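Local coordinates for 4-oxalocrotonate tautomerase family enzyme (Burkholderia sp. RPE67, PDB 6VVM), which is a member of the tautomerase superfamily that forms a trimer, each chain carrying two beta-alpha-beta units whose strands share one four-stranded sheet, at residues Ala59-Ala70 with Ser98-Asn108; Lys16-Thr24 with Ser37-Leu45. One frame throughout, in Å; residues are numbered along the deposited sequence.

Contact 1: Ala59-Ala70 with Ser98-Asn108; sequences AALPVIIAILIA and STRVMIKDIPN
Ile106 leans its apolar chain against Ile67 while its backbone N-H is bonded to Leu68 O, one step of an unbroken run of eight parallel-strand hydrogen bonds that links Pro62-Ala70 to Arg100-Ile106. The strand axes lie 24° apart. Going out along Ile106, CB passes 3.7 Å from Leu68 O. CG1, on the backbone N side, comes closest to the neighbouring strand, 3.5 Å from Ile67 CG2. The chain then bends (chi2 -65°) instead of running out straight, which keeps CD1 on the same methyl, 4.1 Å from Ile67 CG2. Leu42 of the third subunit also packs on Ile106.

Further back on this face, Met102 is folded at both outer torsions, and its CE lands 4.1 Å from Ile65 CG1. Its SD approaches Val63 CG1 as the two side chains cross at a slant. The opposite face, turned to helix 74-92, carries Ile64, Val101, Ala66, Ile103 and Leu68; here Leu68 CD1 meets Ile103 CG2 at 3.7 Å.

Among the backbone bonds, Leu68 N to Lys104 O is almost straight at 2.9 Å. The last one differs: Ala70 N reaches Ile106 O at 2.7 Å from above the carbonyl plane, 47° out of it. At the ends, water takes over. One molecule donates to Ala59 O and Ser98 O; another donates to Ile69 O and Asp105 OD1, while Asp105 OD2 pairs with Lys77.

Arg100 NE turns outward to Ala60 O of the second subunit, where an antiparallel pairing continues the sheet. The parallel strands of this classical right-handed beta-alpha-beta unit are therefore held by their amides, with mostly apolar side chains covering both faces and polar groups largely at the ends and the subunit interfaces.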
loop_
_atom_site.group_PDB
_atom_site.type_symbol
_atom_site.label_atom_id
_atom_site.label_comp_id
_atom_site.label_asym_id
_atom_site.label_seq_id
_atom_site.Cartn_x
_atom_site.Cartn_y
_atom_site.Cartn_z
ATOM N N ALA A 59 -18.597 5.001 4.213
ATOM C CA ALA A 59 -18.935 3.733 4.850
ATOM C C ALA A 59 -18.039 2.577 4.420
ATOM O O ALA A 59 -18.115 1.506 5.026
ATOM C CB ALA A 59 -20.392 3.379 4.544
ATOM N N ALA A 60 -17.214 2.751 3.387
ATOM C CA ALA A 60 -16.315 1.684 2.967
ATOM C C ALA A 60 -15.182 1.467 3.955
ATOM O O ALA A 60 -14.586 0.385 3.968
ATOM C CB ALA A 60 -15.721 1.993 1.595
ATOM N N LEU A 61 -14.874 2.475 4.758
ATOM C CA LEU A 61 -13.755 2.515 5.675
ATOM C C LEU A 61 -14.242 2.225 7.086
ATOM O O LEU A 61 -15.433 2.363 7.378
ATOM C CB LEU A 61 -13.085 3.893 5.590
ATOM C CG LEU A 61 -12.670 4.203 4.131
ATOM C CD1 LEU A 61 -11.819 5.449 4.020
ATOM C CD2 LEU A 61 -11.952 3.029 3.490
ATOM N N PRO A 62 -13.345 1.823 8.002
ATOM C CA PRO A 62 -11.884 1.763 7.817
ATOM C C PRO A 62 -11.300 0.444 7.300
ATOM O O PRO A 62 -11.802 -0.634 7.594
ATOM C CB PRO A 62 -11.355 2.043 9.224
ATOM C CG PRO A 62 -12.399 1.470 10.134
ATOM C CD PRO A 62 -13.737 1.473 9.381
ATOM N N VAL A 63 -10.222 0.561 6.529
ATOM C CA VAL A 63 -9.435 -0.576 6.069
ATOM C C VAL A 63 -8.044 -0.436 6.672
ATOM O O VAL A 63 -7.400 0.606 6.520
ATOM C CB VAL A 63 -9.367 -0.640 4.536
ATOM C CG1 VAL A 63 -8.378 -1.728 4.088
ATOM C CG2 VAL A 63 -10.770 -0.877 3.956
ATOM N N ILE A 64 -7.597 -1.460 7.384
ATOM C CA ILE A 64 -6.287 -1.442 8.028
ATOM C C ILE A 64 -5.402 -2.459 7.331
ATOM O O ILE A 64 -5.747 -3.645 7.263
ATOM C CB ILE A 64 -6.378 -1.743 9.531
ATOM C CG1 ILE A 64 -7.360 -0.802 10.241
ATOM C CG2 ILE A 64 -5.001 -1.603 10.149
ATOM C CD1 ILE A 64 -8.789 -1.381 10.438
ATOM N N ILE A 65 -4.259 -2.005 6.822
ATOM C CA ILE A 65 -3.228 -2.892 6.311
ATOM C C ILE A 65 -2.123 -2.966 7.349
ATOM O O ILE A 65 -1.609 -1.928 7.793
ATOM C CB ILE A 65 -2.690 -2.403 4.958
ATOM C CG1 ILE A 65 -3.828 -2.326 3.939
ATOM C CG2 ILE A 65 -1.555 -3.294 4.469
ATOM C CD1 ILE A 65 -3.477 -1.539 2.684
ATOM N N ALA A 66 -1.775 -4.182 7.751
ATOM C CA ALA A 66 -0.746 -4.428 8.756
ATOM C C ALA A 66 0.356 -5.251 8.119
ATOM O O ALA A 66 0.110 -6.373 7.663
ATOM C CB ALA A 66 -1.317 -5.159 9.973
ATOM N N ILE A 67 1.565 -4.699 8.098
ATOM C CA ILE A 67 2.721 -5.338 7.490
ATOM C C ILE A 67 3.638 -5.849 8.591
ATOM O O ILE A 67 4.150 -5.061 9.398
ATOM C CB ILE A 67 3.461 -4.372 6.561
ATOM C CG1 ILE A 67 2.478 -3.868 5.495
ATOM C CG2 ILE A 67 4.670 -5.068 5.951
ATOM C CD1 ILE A 67 3.094 -2.990 4.428
ATOM N N LEU A 68 3.860 -7.163 8.602
ATOM C CA LEU A 68 4.615 -7.859 9.643
ATOM C C LEU A 68 5.747 -8.659 9.023
ATOM O O LEU A 68 5.609 -9.173 7.912
ATOM C CB LEU A 68 3.724 -8.835 10.414
ATOM C CG LEU A 68 2.377 -8.346 10.940
ATOM C CD1 LEU A 68 1.596 -9.519 11.516
ATOM C CD2 LEU A 68 2.609 -7.292 11.997
ATOM N N ILE A 69 6.858 -8.811 9.755
ATOM C CA ILE A 69 7.845 -9.784 9.315
ATOM C C ILE A 69 7.251 -11.170 9.507
ATOM O O ILE A 69 6.584 -11.437 10.514
ATOM C CB ILE A 69 9.184 -9.623 10.059
ATOM C CG1 ILE A 69 9.810 -8.267 9.726
ATOM C CG2 ILE A 69 10.159 -10.715 9.616
ATOM C CD1 ILE A 69 11.182 -8.026 10.364
ATOM N N ALA A 70 7.456 -12.047 8.526
ATOM C CA ALA A 70 6.866 -13.378 8.582
ATOM C C ALA A 70 7.249 -14.102 9.876
ATOM O O ALA A 70 8.280 -13.820 10.499
ATOM C CB ALA A 70 7.289 -14.205 7.365
ATOM N N SER A 98 -18.075 -2.864 9.944
ATOM C CA SER A 98 -17.537 -2.107 8.826
ATOM C C SER A 98 -16.019 -2.196 8.691
ATOM O O SER A 98 -15.492 -1.728 7.679
ATOM C CB SER A 98 -17.942 -0.635 8.960
ATOM O OG SER A 98 -17.253 -0.027 10.053
ATOM N N THR A 99 -15.302 -2.776 9.660
ATOM C CA THR A 99 -13.843 -2.759 9.636
ATOM C C THR A 99 -13.276 -3.919 8.819
ATOM O O THR A 99 -13.802 -5.038 8.835
ATOM C CB THR A 99 -13.263 -2.805 11.055
ATOM O OG1 THR A 99 -13.641 -4.031 11.680
ATOM C CG2 THR A 99 -13.764 -1.620 11.918
ATOM N N ARG A 100 -12.187 -3.632 8.105
ATOM C CA ARG A 100 -11.444 -4.601 7.310
ATOM C C ARG A 100 -9.989 -4.581 7.739
ATOM O O ARG A 100 -9.421 -3.505 7.936
ATOM C CB ARG A 100 -11.512 -4.270 5.805
ATOM C CG ARG A 100 -12.891 -4.292 5.189
ATOM C CD ARG A 100 -13.510 -5.646 5.355
ATOM N NE ARG A 100 -14.559 -5.937 4.370
ATOM C CZ ARG A 100 -15.742 -5.329 4.330
ATOM N NH1 ARG A 100 -16.646 -5.693 3.431
ATOM N NH2 ARG A 100 -16.025 -4.353 5.180
ATOM N N VAL A 101 -9.379 -5.763 7.858
ATOM C CA VAL A 101 -7.954 -5.878 8.154
ATOM C C VAL A 101 -7.303 -6.788 7.123
ATOM O O VAL A 101 -7.827 -7.863 6.814
ATOM C CB VAL A 101 -7.695 -6.428 9.574
ATOM C CG1 VAL A 101 -6.179 -6.635 9.794
ATOM C CG2 VAL A 101 -8.289 -5.489 10.622
ATOM N N MET A 102 -6.146 -6.370 6.616
ATOM C CA MET A 102 -5.368 -7.189 5.698
ATOM C C MET A 102 -3.924 -7.229 6.170
ATOM O O MET A 102 -3.299 -6.181 6.375
ATOM C CB MET A 102 -5.462 -6.642 4.264
ATOM C CG MET A 102 -6.787 -6.927 3.607
ATOM S SD MET A 102 -7.413 -5.547 2.633
ATOM C CE MET A 102 -6.001 -5.002 1.672
ATOM N N ILE A 103 -3.402 -8.433 6.376
ATOM C CA ILE A 103 -2.069 -8.629 6.937
ATOM C C ILE A 103 -1.134 -9.095 5.837
ATOM O O ILE A 103 -1.392 -10.117 5.191
ATOM C CB ILE A 103 -2.075 -9.646 8.091
ATOM C CG1 ILE A 103 -2.964 -9.149 9.241
ATOM C CG2 ILE A 103 -0.640 -9.905 8.566
ATOM C CD1 ILE A 103 -3.125 -10.148 10.347
ATOM N N LYS A 104 -0.038 -8.366 5.649
ATOM C CA LYS A 104 1.026 -8.754 4.733
ATOM C C LYS A 104 2.190 -9.319 5.538
ATOM O O LYS A 104 2.717 -8.645 6.430
ATOM C CB LYS A 104 1.494 -7.570 3.891
ATOM C CG LYS A 104 0.536 -7.177 2.774
ATOM C CD LYS A 104 0.908 -5.836 2.172
ATOM C CE LYS A 104 1.737 -5.991 0.910
ATOM N NZ LYS A 104 1.114 -5.238 -0.228
ATOM N N ASP A 105 2.573 -10.556 5.232
ATOM C CA ASP A 105 3.761 -11.184 5.791
ATOM C C ASP A 105 4.952 -10.909 4.879
ATOM O O ASP A 105 4.858 -11.116 3.667
ATOM C CB ASP A 105 3.553 -12.689 5.924
ATOM C CG ASP A 105 2.500 -13.037 6.951
ATOM O OD1 ASP A 105 2.638 -12.575 8.094
ATOM O OD2 ASP A 105 1.537 -13.753 6.610
ATOM N N ILE A 106 6.059 -10.450 5.455
ATOM C CA ILE A 106 7.278 -10.138 4.709
ATOM C C ILE A 106 8.360 -11.126 5.142
ATOM O O ILE A 106 8.733 -11.142 6.321
ATOM C CB ILE A 106 7.741 -8.686 4.947
ATOM C CG1 ILE A 106 6.616 -7.689 4.655
ATOM C CG2 ILE A 106 8.994 -8.347 4.102
ATOM C CD1 ILE A 106 6.160 -7.634 3.186
ATOM N N PRO A 107 8.905 -11.949 4.236
ATOM C CA PRO A 107 9.994 -12.854 4.627
ATOM C C PRO A 107 11.200 -12.059 5.105
ATOM O O PRO A 107 11.432 -10.932 4.665
ATOM C CB PRO A 107 10.305 -13.623 3.334
ATOM C CG PRO A 107 9.064 -13.464 2.473
ATOM C CD PRO A 107 8.549 -12.086 2.814
ATOM N N ASN A 108 11.970 -12.659 6.016
ATOM C CA ASN A 108 13.085 -11.925 6.615
ATOM C C ASN A 108 14.167 -11.590 5.590
ATOM O O ASN A 108 14.922 -10.635 5.793
ATOM C CB ASN A 108 13.653 -12.687 7.832
ATOM C CG ASN A 108 14.210 -14.075 7.498
ATOM O OD1 ASN A 108 14.258 -14.497 6.343
ATOM N ND2 ASN A 108 14.657 -14.786 8.538
HETATM O O HOH W 1 -17.121 -0.820 5.479
HETATM O O HOH W 2 -17.390 2.525 8.790
HETATM O O HOH W 3 4.057 -12.769 10.463
#

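Contact 2: Lys16-Thr24 with Ser37-Leu45; sequences KASLIDGLT and SVRILLTEL
Leu42 straddles the helix with its fork: CD1 lies 3.7 Å from Lys16 CB and also meets Ile20 CD1, one turn on, while CD2 touches Leu19 CD2 at 3.7 Å. Ile20 and Ile40 instead run past each other in opposite senses, Ile20 CG1 resting 4.1 Å from Ile40 CG2. The tip of Ile40 goes deeper: its CD1 sits against Leu23 CB and 3.4 Å from Thr24 OG1. That hydroxyl, placed beside its own backbone N (chi1 -61°), donates to Ile20 O at 2.9 Å, and a water donates both to it and to Val38 O.

At the far end Lys16 and Glu44 cross at nearly a right angle. The lysine bends at chi3 (-93°), and its NZ makes a salt bridge to Glu44 OE2 at 2.6 Å, arriving from above the carboxylate plane. Asp110 of the third subunit forms a second salt bridge with this ammonium group.

Helix 13-31 thus packs on the second strand of its beta-alpha-beta unit through an aliphatic core, closed by a hydroxyl and water at one end and by an ion pair at the other, where two carboxylates would favour a charged lysine.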
loop_
_atom_site.group_PDB
_atom_site.type_symbol
_atom_site.label_atom_id
_atom_site.label_comp_id
_atom_site.label_asym_id
_atom_site.label_seq_id
_atom_site.Cartn_x
_atom_site.Cartn_y
_atom_site.Cartn_z
ATOM N N LYS A 16 -7.293 11.322 15.871
ATOM C CA LYS A 16 -6.243 10.603 15.160
ATOM C C LYS A 16 -5.119 10.207 16.109
ATOM O O LYS A 16 -4.600 9.089 16.038
ATOM C CB LYS A 16 -5.711 11.454 14.009
ATOM C CG LYS A 16 -6.752 11.700 12.928
ATOM C CD LYS A 16 -6.129 12.306 11.685
ATOM C CE LYS A 16 -6.173 13.819 11.690
ATOM N NZ LYS A 16 -6.150 14.302 10.252
ATOM N N ALA A 17 -4.732 11.115 17.009
ATOM C CA ALA A 17 -3.755 10.764 18.037
ATOM C C ALA A 17 -4.261 9.630 18.933
ATOM O O ALA A 17 -3.489 8.741 19.312
ATOM C CB ALA A 17 -3.411 12.004 18.870
ATOM N N SER A 18 -5.555 9.623 19.265
ATOM C CA SER A 18 -6.079 8.529 20.085
ATOM C C SER A 18 -6.164 7.234 19.282
ATOM O O SER A 18 -6.016 6.141 19.835
ATOM C CB SER A 18 -7.446 8.908 20.661
ATOM O OG SER A 18 -8.084 7.783 21.238
ATOM N N LEU A 19 -6.342 7.336 17.969
ATOM C CA LEU A 19 -6.311 6.132 17.146
ATOM C C LEU A 19 -4.906 5.553 17.063
ATOM O O LEU A 19 -4.736 4.329 17.125
ATOM C CB LEU A 19 -6.833 6.448 15.747
ATOM C CG LEU A 19 -6.799 5.262 14.776
ATOM C CD1 LEU A 19 -7.793 4.201 15.200
ATOM C CD2 LEU A 19 -7.087 5.726 13.332
ATOM N N ILE A 20 -3.891 6.413 16.889
ATOM C CA ILE A 20 -2.511 5.946 16.840
ATOM C C ILE A 20 -2.149 5.296 18.166
ATOM O O ILE A 20 -1.506 4.243 18.210
ATOM C CB ILE A 20 -1.553 7.105 16.488
ATOM C CG1 ILE A 20 -1.550 7.375 14.965
ATOM C CG2 ILE A 20 -0.134 6.800 17.001
ATOM C CD1 ILE A 20 -1.216 8.811 14.584
ATOM N N ASP A 21 -2.610 5.892 19.264
ATOM C CA ASP A 21 -2.361 5.335 20.594
ATOM C C ASP A 21 -3.002 3.958 20.742
ATOM O O ASP A 21 -2.350 2.994 21.158
ATOM C CB ASP A 21 -2.887 6.308 21.653
ATOM C CG ASP A 21 -2.879 5.720 23.064
ATOM O OD1 ASP A 21 -1.851 5.128 23.466
ATOM O OD2 ASP A 21 -3.900 5.879 23.775
ATOM N N GLY A 22 -4.273 3.839 20.370
ATOM C CA GLY A 22 -4.976 2.588 20.597
ATOM C C GLY A 22 -4.485 1.467 19.703
ATOM O O GLY A 22 -4.361 0.325 20.142
ATOM N N LEU A 23 -4.212 1.775 18.425
ATOM C CA LEU A 23 -3.723 0.749 17.506
ATOM C C LEU A 23 -2.347 0.239 17.916
ATOM O O LEU A 23 -1.998 -0.918 17.650
ATOM C CB LEU A 23 -3.688 1.306 16.077
ATOM C CG LEU A 23 -5.063 1.626 15.477
ATOM C CD1 LEU A 23 -4.849 2.233 14.103
ATOM C CD2 LEU A 23 -5.897 0.374 15.338
ATOM N N THR A 24 -1.536 1.097 18.526
ATOM C CA THR A 24 -0.241 0.638 19.010
ATOM C C THR A 24 -0.423 -0.303 20.197
ATOM O O THR A 24 0.160 -1.389 20.234
ATOM C CB THR A 24 0.639 1.845 19.360
ATOM O OG1 THR A 24 0.843 2.627 18.170
ATOM C CG2 THR A 24 2.013 1.404 19.895
ATOM N N SER A 37 8.363 -0.252 18.032
ATOM C CA SER A 37 8.523 -0.796 16.695
ATOM C C SER A 37 7.255 -0.651 15.858
ATOM O O SER A 37 7.250 -1.062 14.701
ATOM C CB SER A 37 8.932 -2.268 16.766
ATOM O OG SER A 37 7.835 -3.094 17.106
ATOM N N VAL A 38 6.186 -0.108 16.420
ATOM C CA VAL A 38 4.932 0.071 15.686
ATOM C C VAL A 38 4.948 1.439 15.029
ATOM O O VAL A 38 4.959 2.463 15.724
ATOM C CB VAL A 38 3.722 -0.086 16.616
ATOM C CG1 VAL A 38 2.408 0.141 15.836
ATOM C CG2 VAL A 38 3.746 -1.459 17.253
ATOM N N ARG A 39 4.960 1.453 13.690
ATOM C CA ARG A 39 4.842 2.661 12.884
ATOM C C ARG A 39 3.467 2.693 12.224
ATOM O O ARG A 39 3.022 1.689 11.655
ATOM C CB ARG A 39 5.939 2.723 11.808
ATOM C CG ARG A 39 7.330 3.054 12.354
ATOM C CD ARG A 39 8.453 2.537 11.440
ATOM N NE ARG A 39 8.396 1.082 11.302
ATOM C CZ ARG A 39 8.937 0.220 12.165
ATOM N NH1 ARG A 39 8.832 -1.092 11.959
ATOM N NH2 ARG A 39 9.585 0.661 13.234
ATOM N N ILE A 40 2.791 3.832 12.301
ATOM C CA ILE A 40 1.441 3.958 11.755
ATOM C C ILE A 40 1.381 5.101 10.753
ATOM O O ILE A 40 1.885 6.199 11.010
ATOM C CB ILE A 40 0.402 4.172 12.872
ATOM C CG1 ILE A 40 0.437 2.994 13.848
ATOM C CG2 ILE A 40 -1.014 4.365 12.283
ATOM C CD1 ILE A 40 -0.438 3.179 15.019
ATOM N N LEU A 41 0.701 4.876 9.637
ATOM C CA LEU A 41 0.339 5.968 8.748
ATOM C C LEU A 41 -1.161 5.940 8.551
ATOM O O LEU A 41 -1.731 4.887 8.248
ATOM C CB LEU A 41 1.059 5.897 7.388
ATOM C CG LEU A 41 1.012 4.636 6.520
ATOM C CD1 LEU A 41 1.129 5.009 5.007
ATOM C CD2 LEU A 41 2.121 3.676 6.907
ATOM N N LEU A 42 -1.797 7.083 8.773
ATOM C CA LEU A 42 -3.213 7.266 8.494
ATOM C C LEU A 42 -3.332 7.900 7.116
ATOM O O LEU A 42 -2.680 8.912 6.844
ATOM C CB LEU A 42 -3.882 8.152 9.545
ATOM C CG LEU A 42 -3.637 7.689 10.984
ATOM C CD1 LEU A 42 -4.243 8.678 11.967
ATOM C CD2 LEU A 42 -4.194 6.283 11.168
ATOM N N THR A 43 -4.132 7.290 6.249
ATOM C CA THR A 43 -4.335 7.783 4.885
ATOM C C THR A 43 -5.776 8.270 4.782
ATOM O O THR A 43 -6.705 7.476 4.594
ATOM C CB THR A 43 -4.007 6.696 3.864
ATOM O OG1 THR A 43 -2.610 6.378 3.950
ATOM C CG2 THR A 43 -4.310 7.185 2.426
ATOM N N GLU A 44 -5.959 9.577 4.965
ATOM C CA GLU A 44 -7.273 10.197 4.888
ATOM C C GLU A 44 -7.699 10.331 3.431
ATOM O O GLU A 44 -6.914 10.772 2.594
ATOM C CB GLU A 44 -7.242 11.592 5.512
ATOM C CG GLU A 44 -7.460 11.666 6.988
ATOM C CD GLU A 44 -7.621 13.106 7.455
ATOM O OE1 GLU A 44 -7.468 14.035 6.624
ATOM O OE2 GLU A 44 -7.908 13.302 8.646
ATOM N N LEU A 45 -8.950 9.970 3.132
ATOM C CA LEU A 45 -9.450 10.081 1.767
ATOM C C LEU A 45 -10.741 10.885 1.708
ATOM O O LEU A 45 -11.632 10.715 2.550
ATOM C CB LEU A 45 -9.702 8.692 1.154
ATOM C CG LEU A 45 -8.493 7.771 1.028
ATOM C CD1 LEU A 45 -8.870 6.510 0.248
ATOM C CD2 LEU A 45 -7.335 8.496 0.356
HETATM O O HOH W 4 2.644 4.163 16.520
#

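From the N terminus, strand 2-8 leads into helix 13-31, and contact 2 closes the first loop when the chain returns as strand 39-45 beneath that helix. Only after this does contact 1 open: strand 63-69 runs into helix 74-92, and strand 100-106 comes back beside its partner. The two loops follow in series, neither nested nor crossed, one in each half of the chain. Their centres are about 13 Å apart and they do not touch, yet both reach one sheet, ordered 39-45, 2-8, 63-69, 100-106. Contact 2 fastens a helix over one outer strand; contact 1 joins the other to its neighbour, and both meet the third subunit.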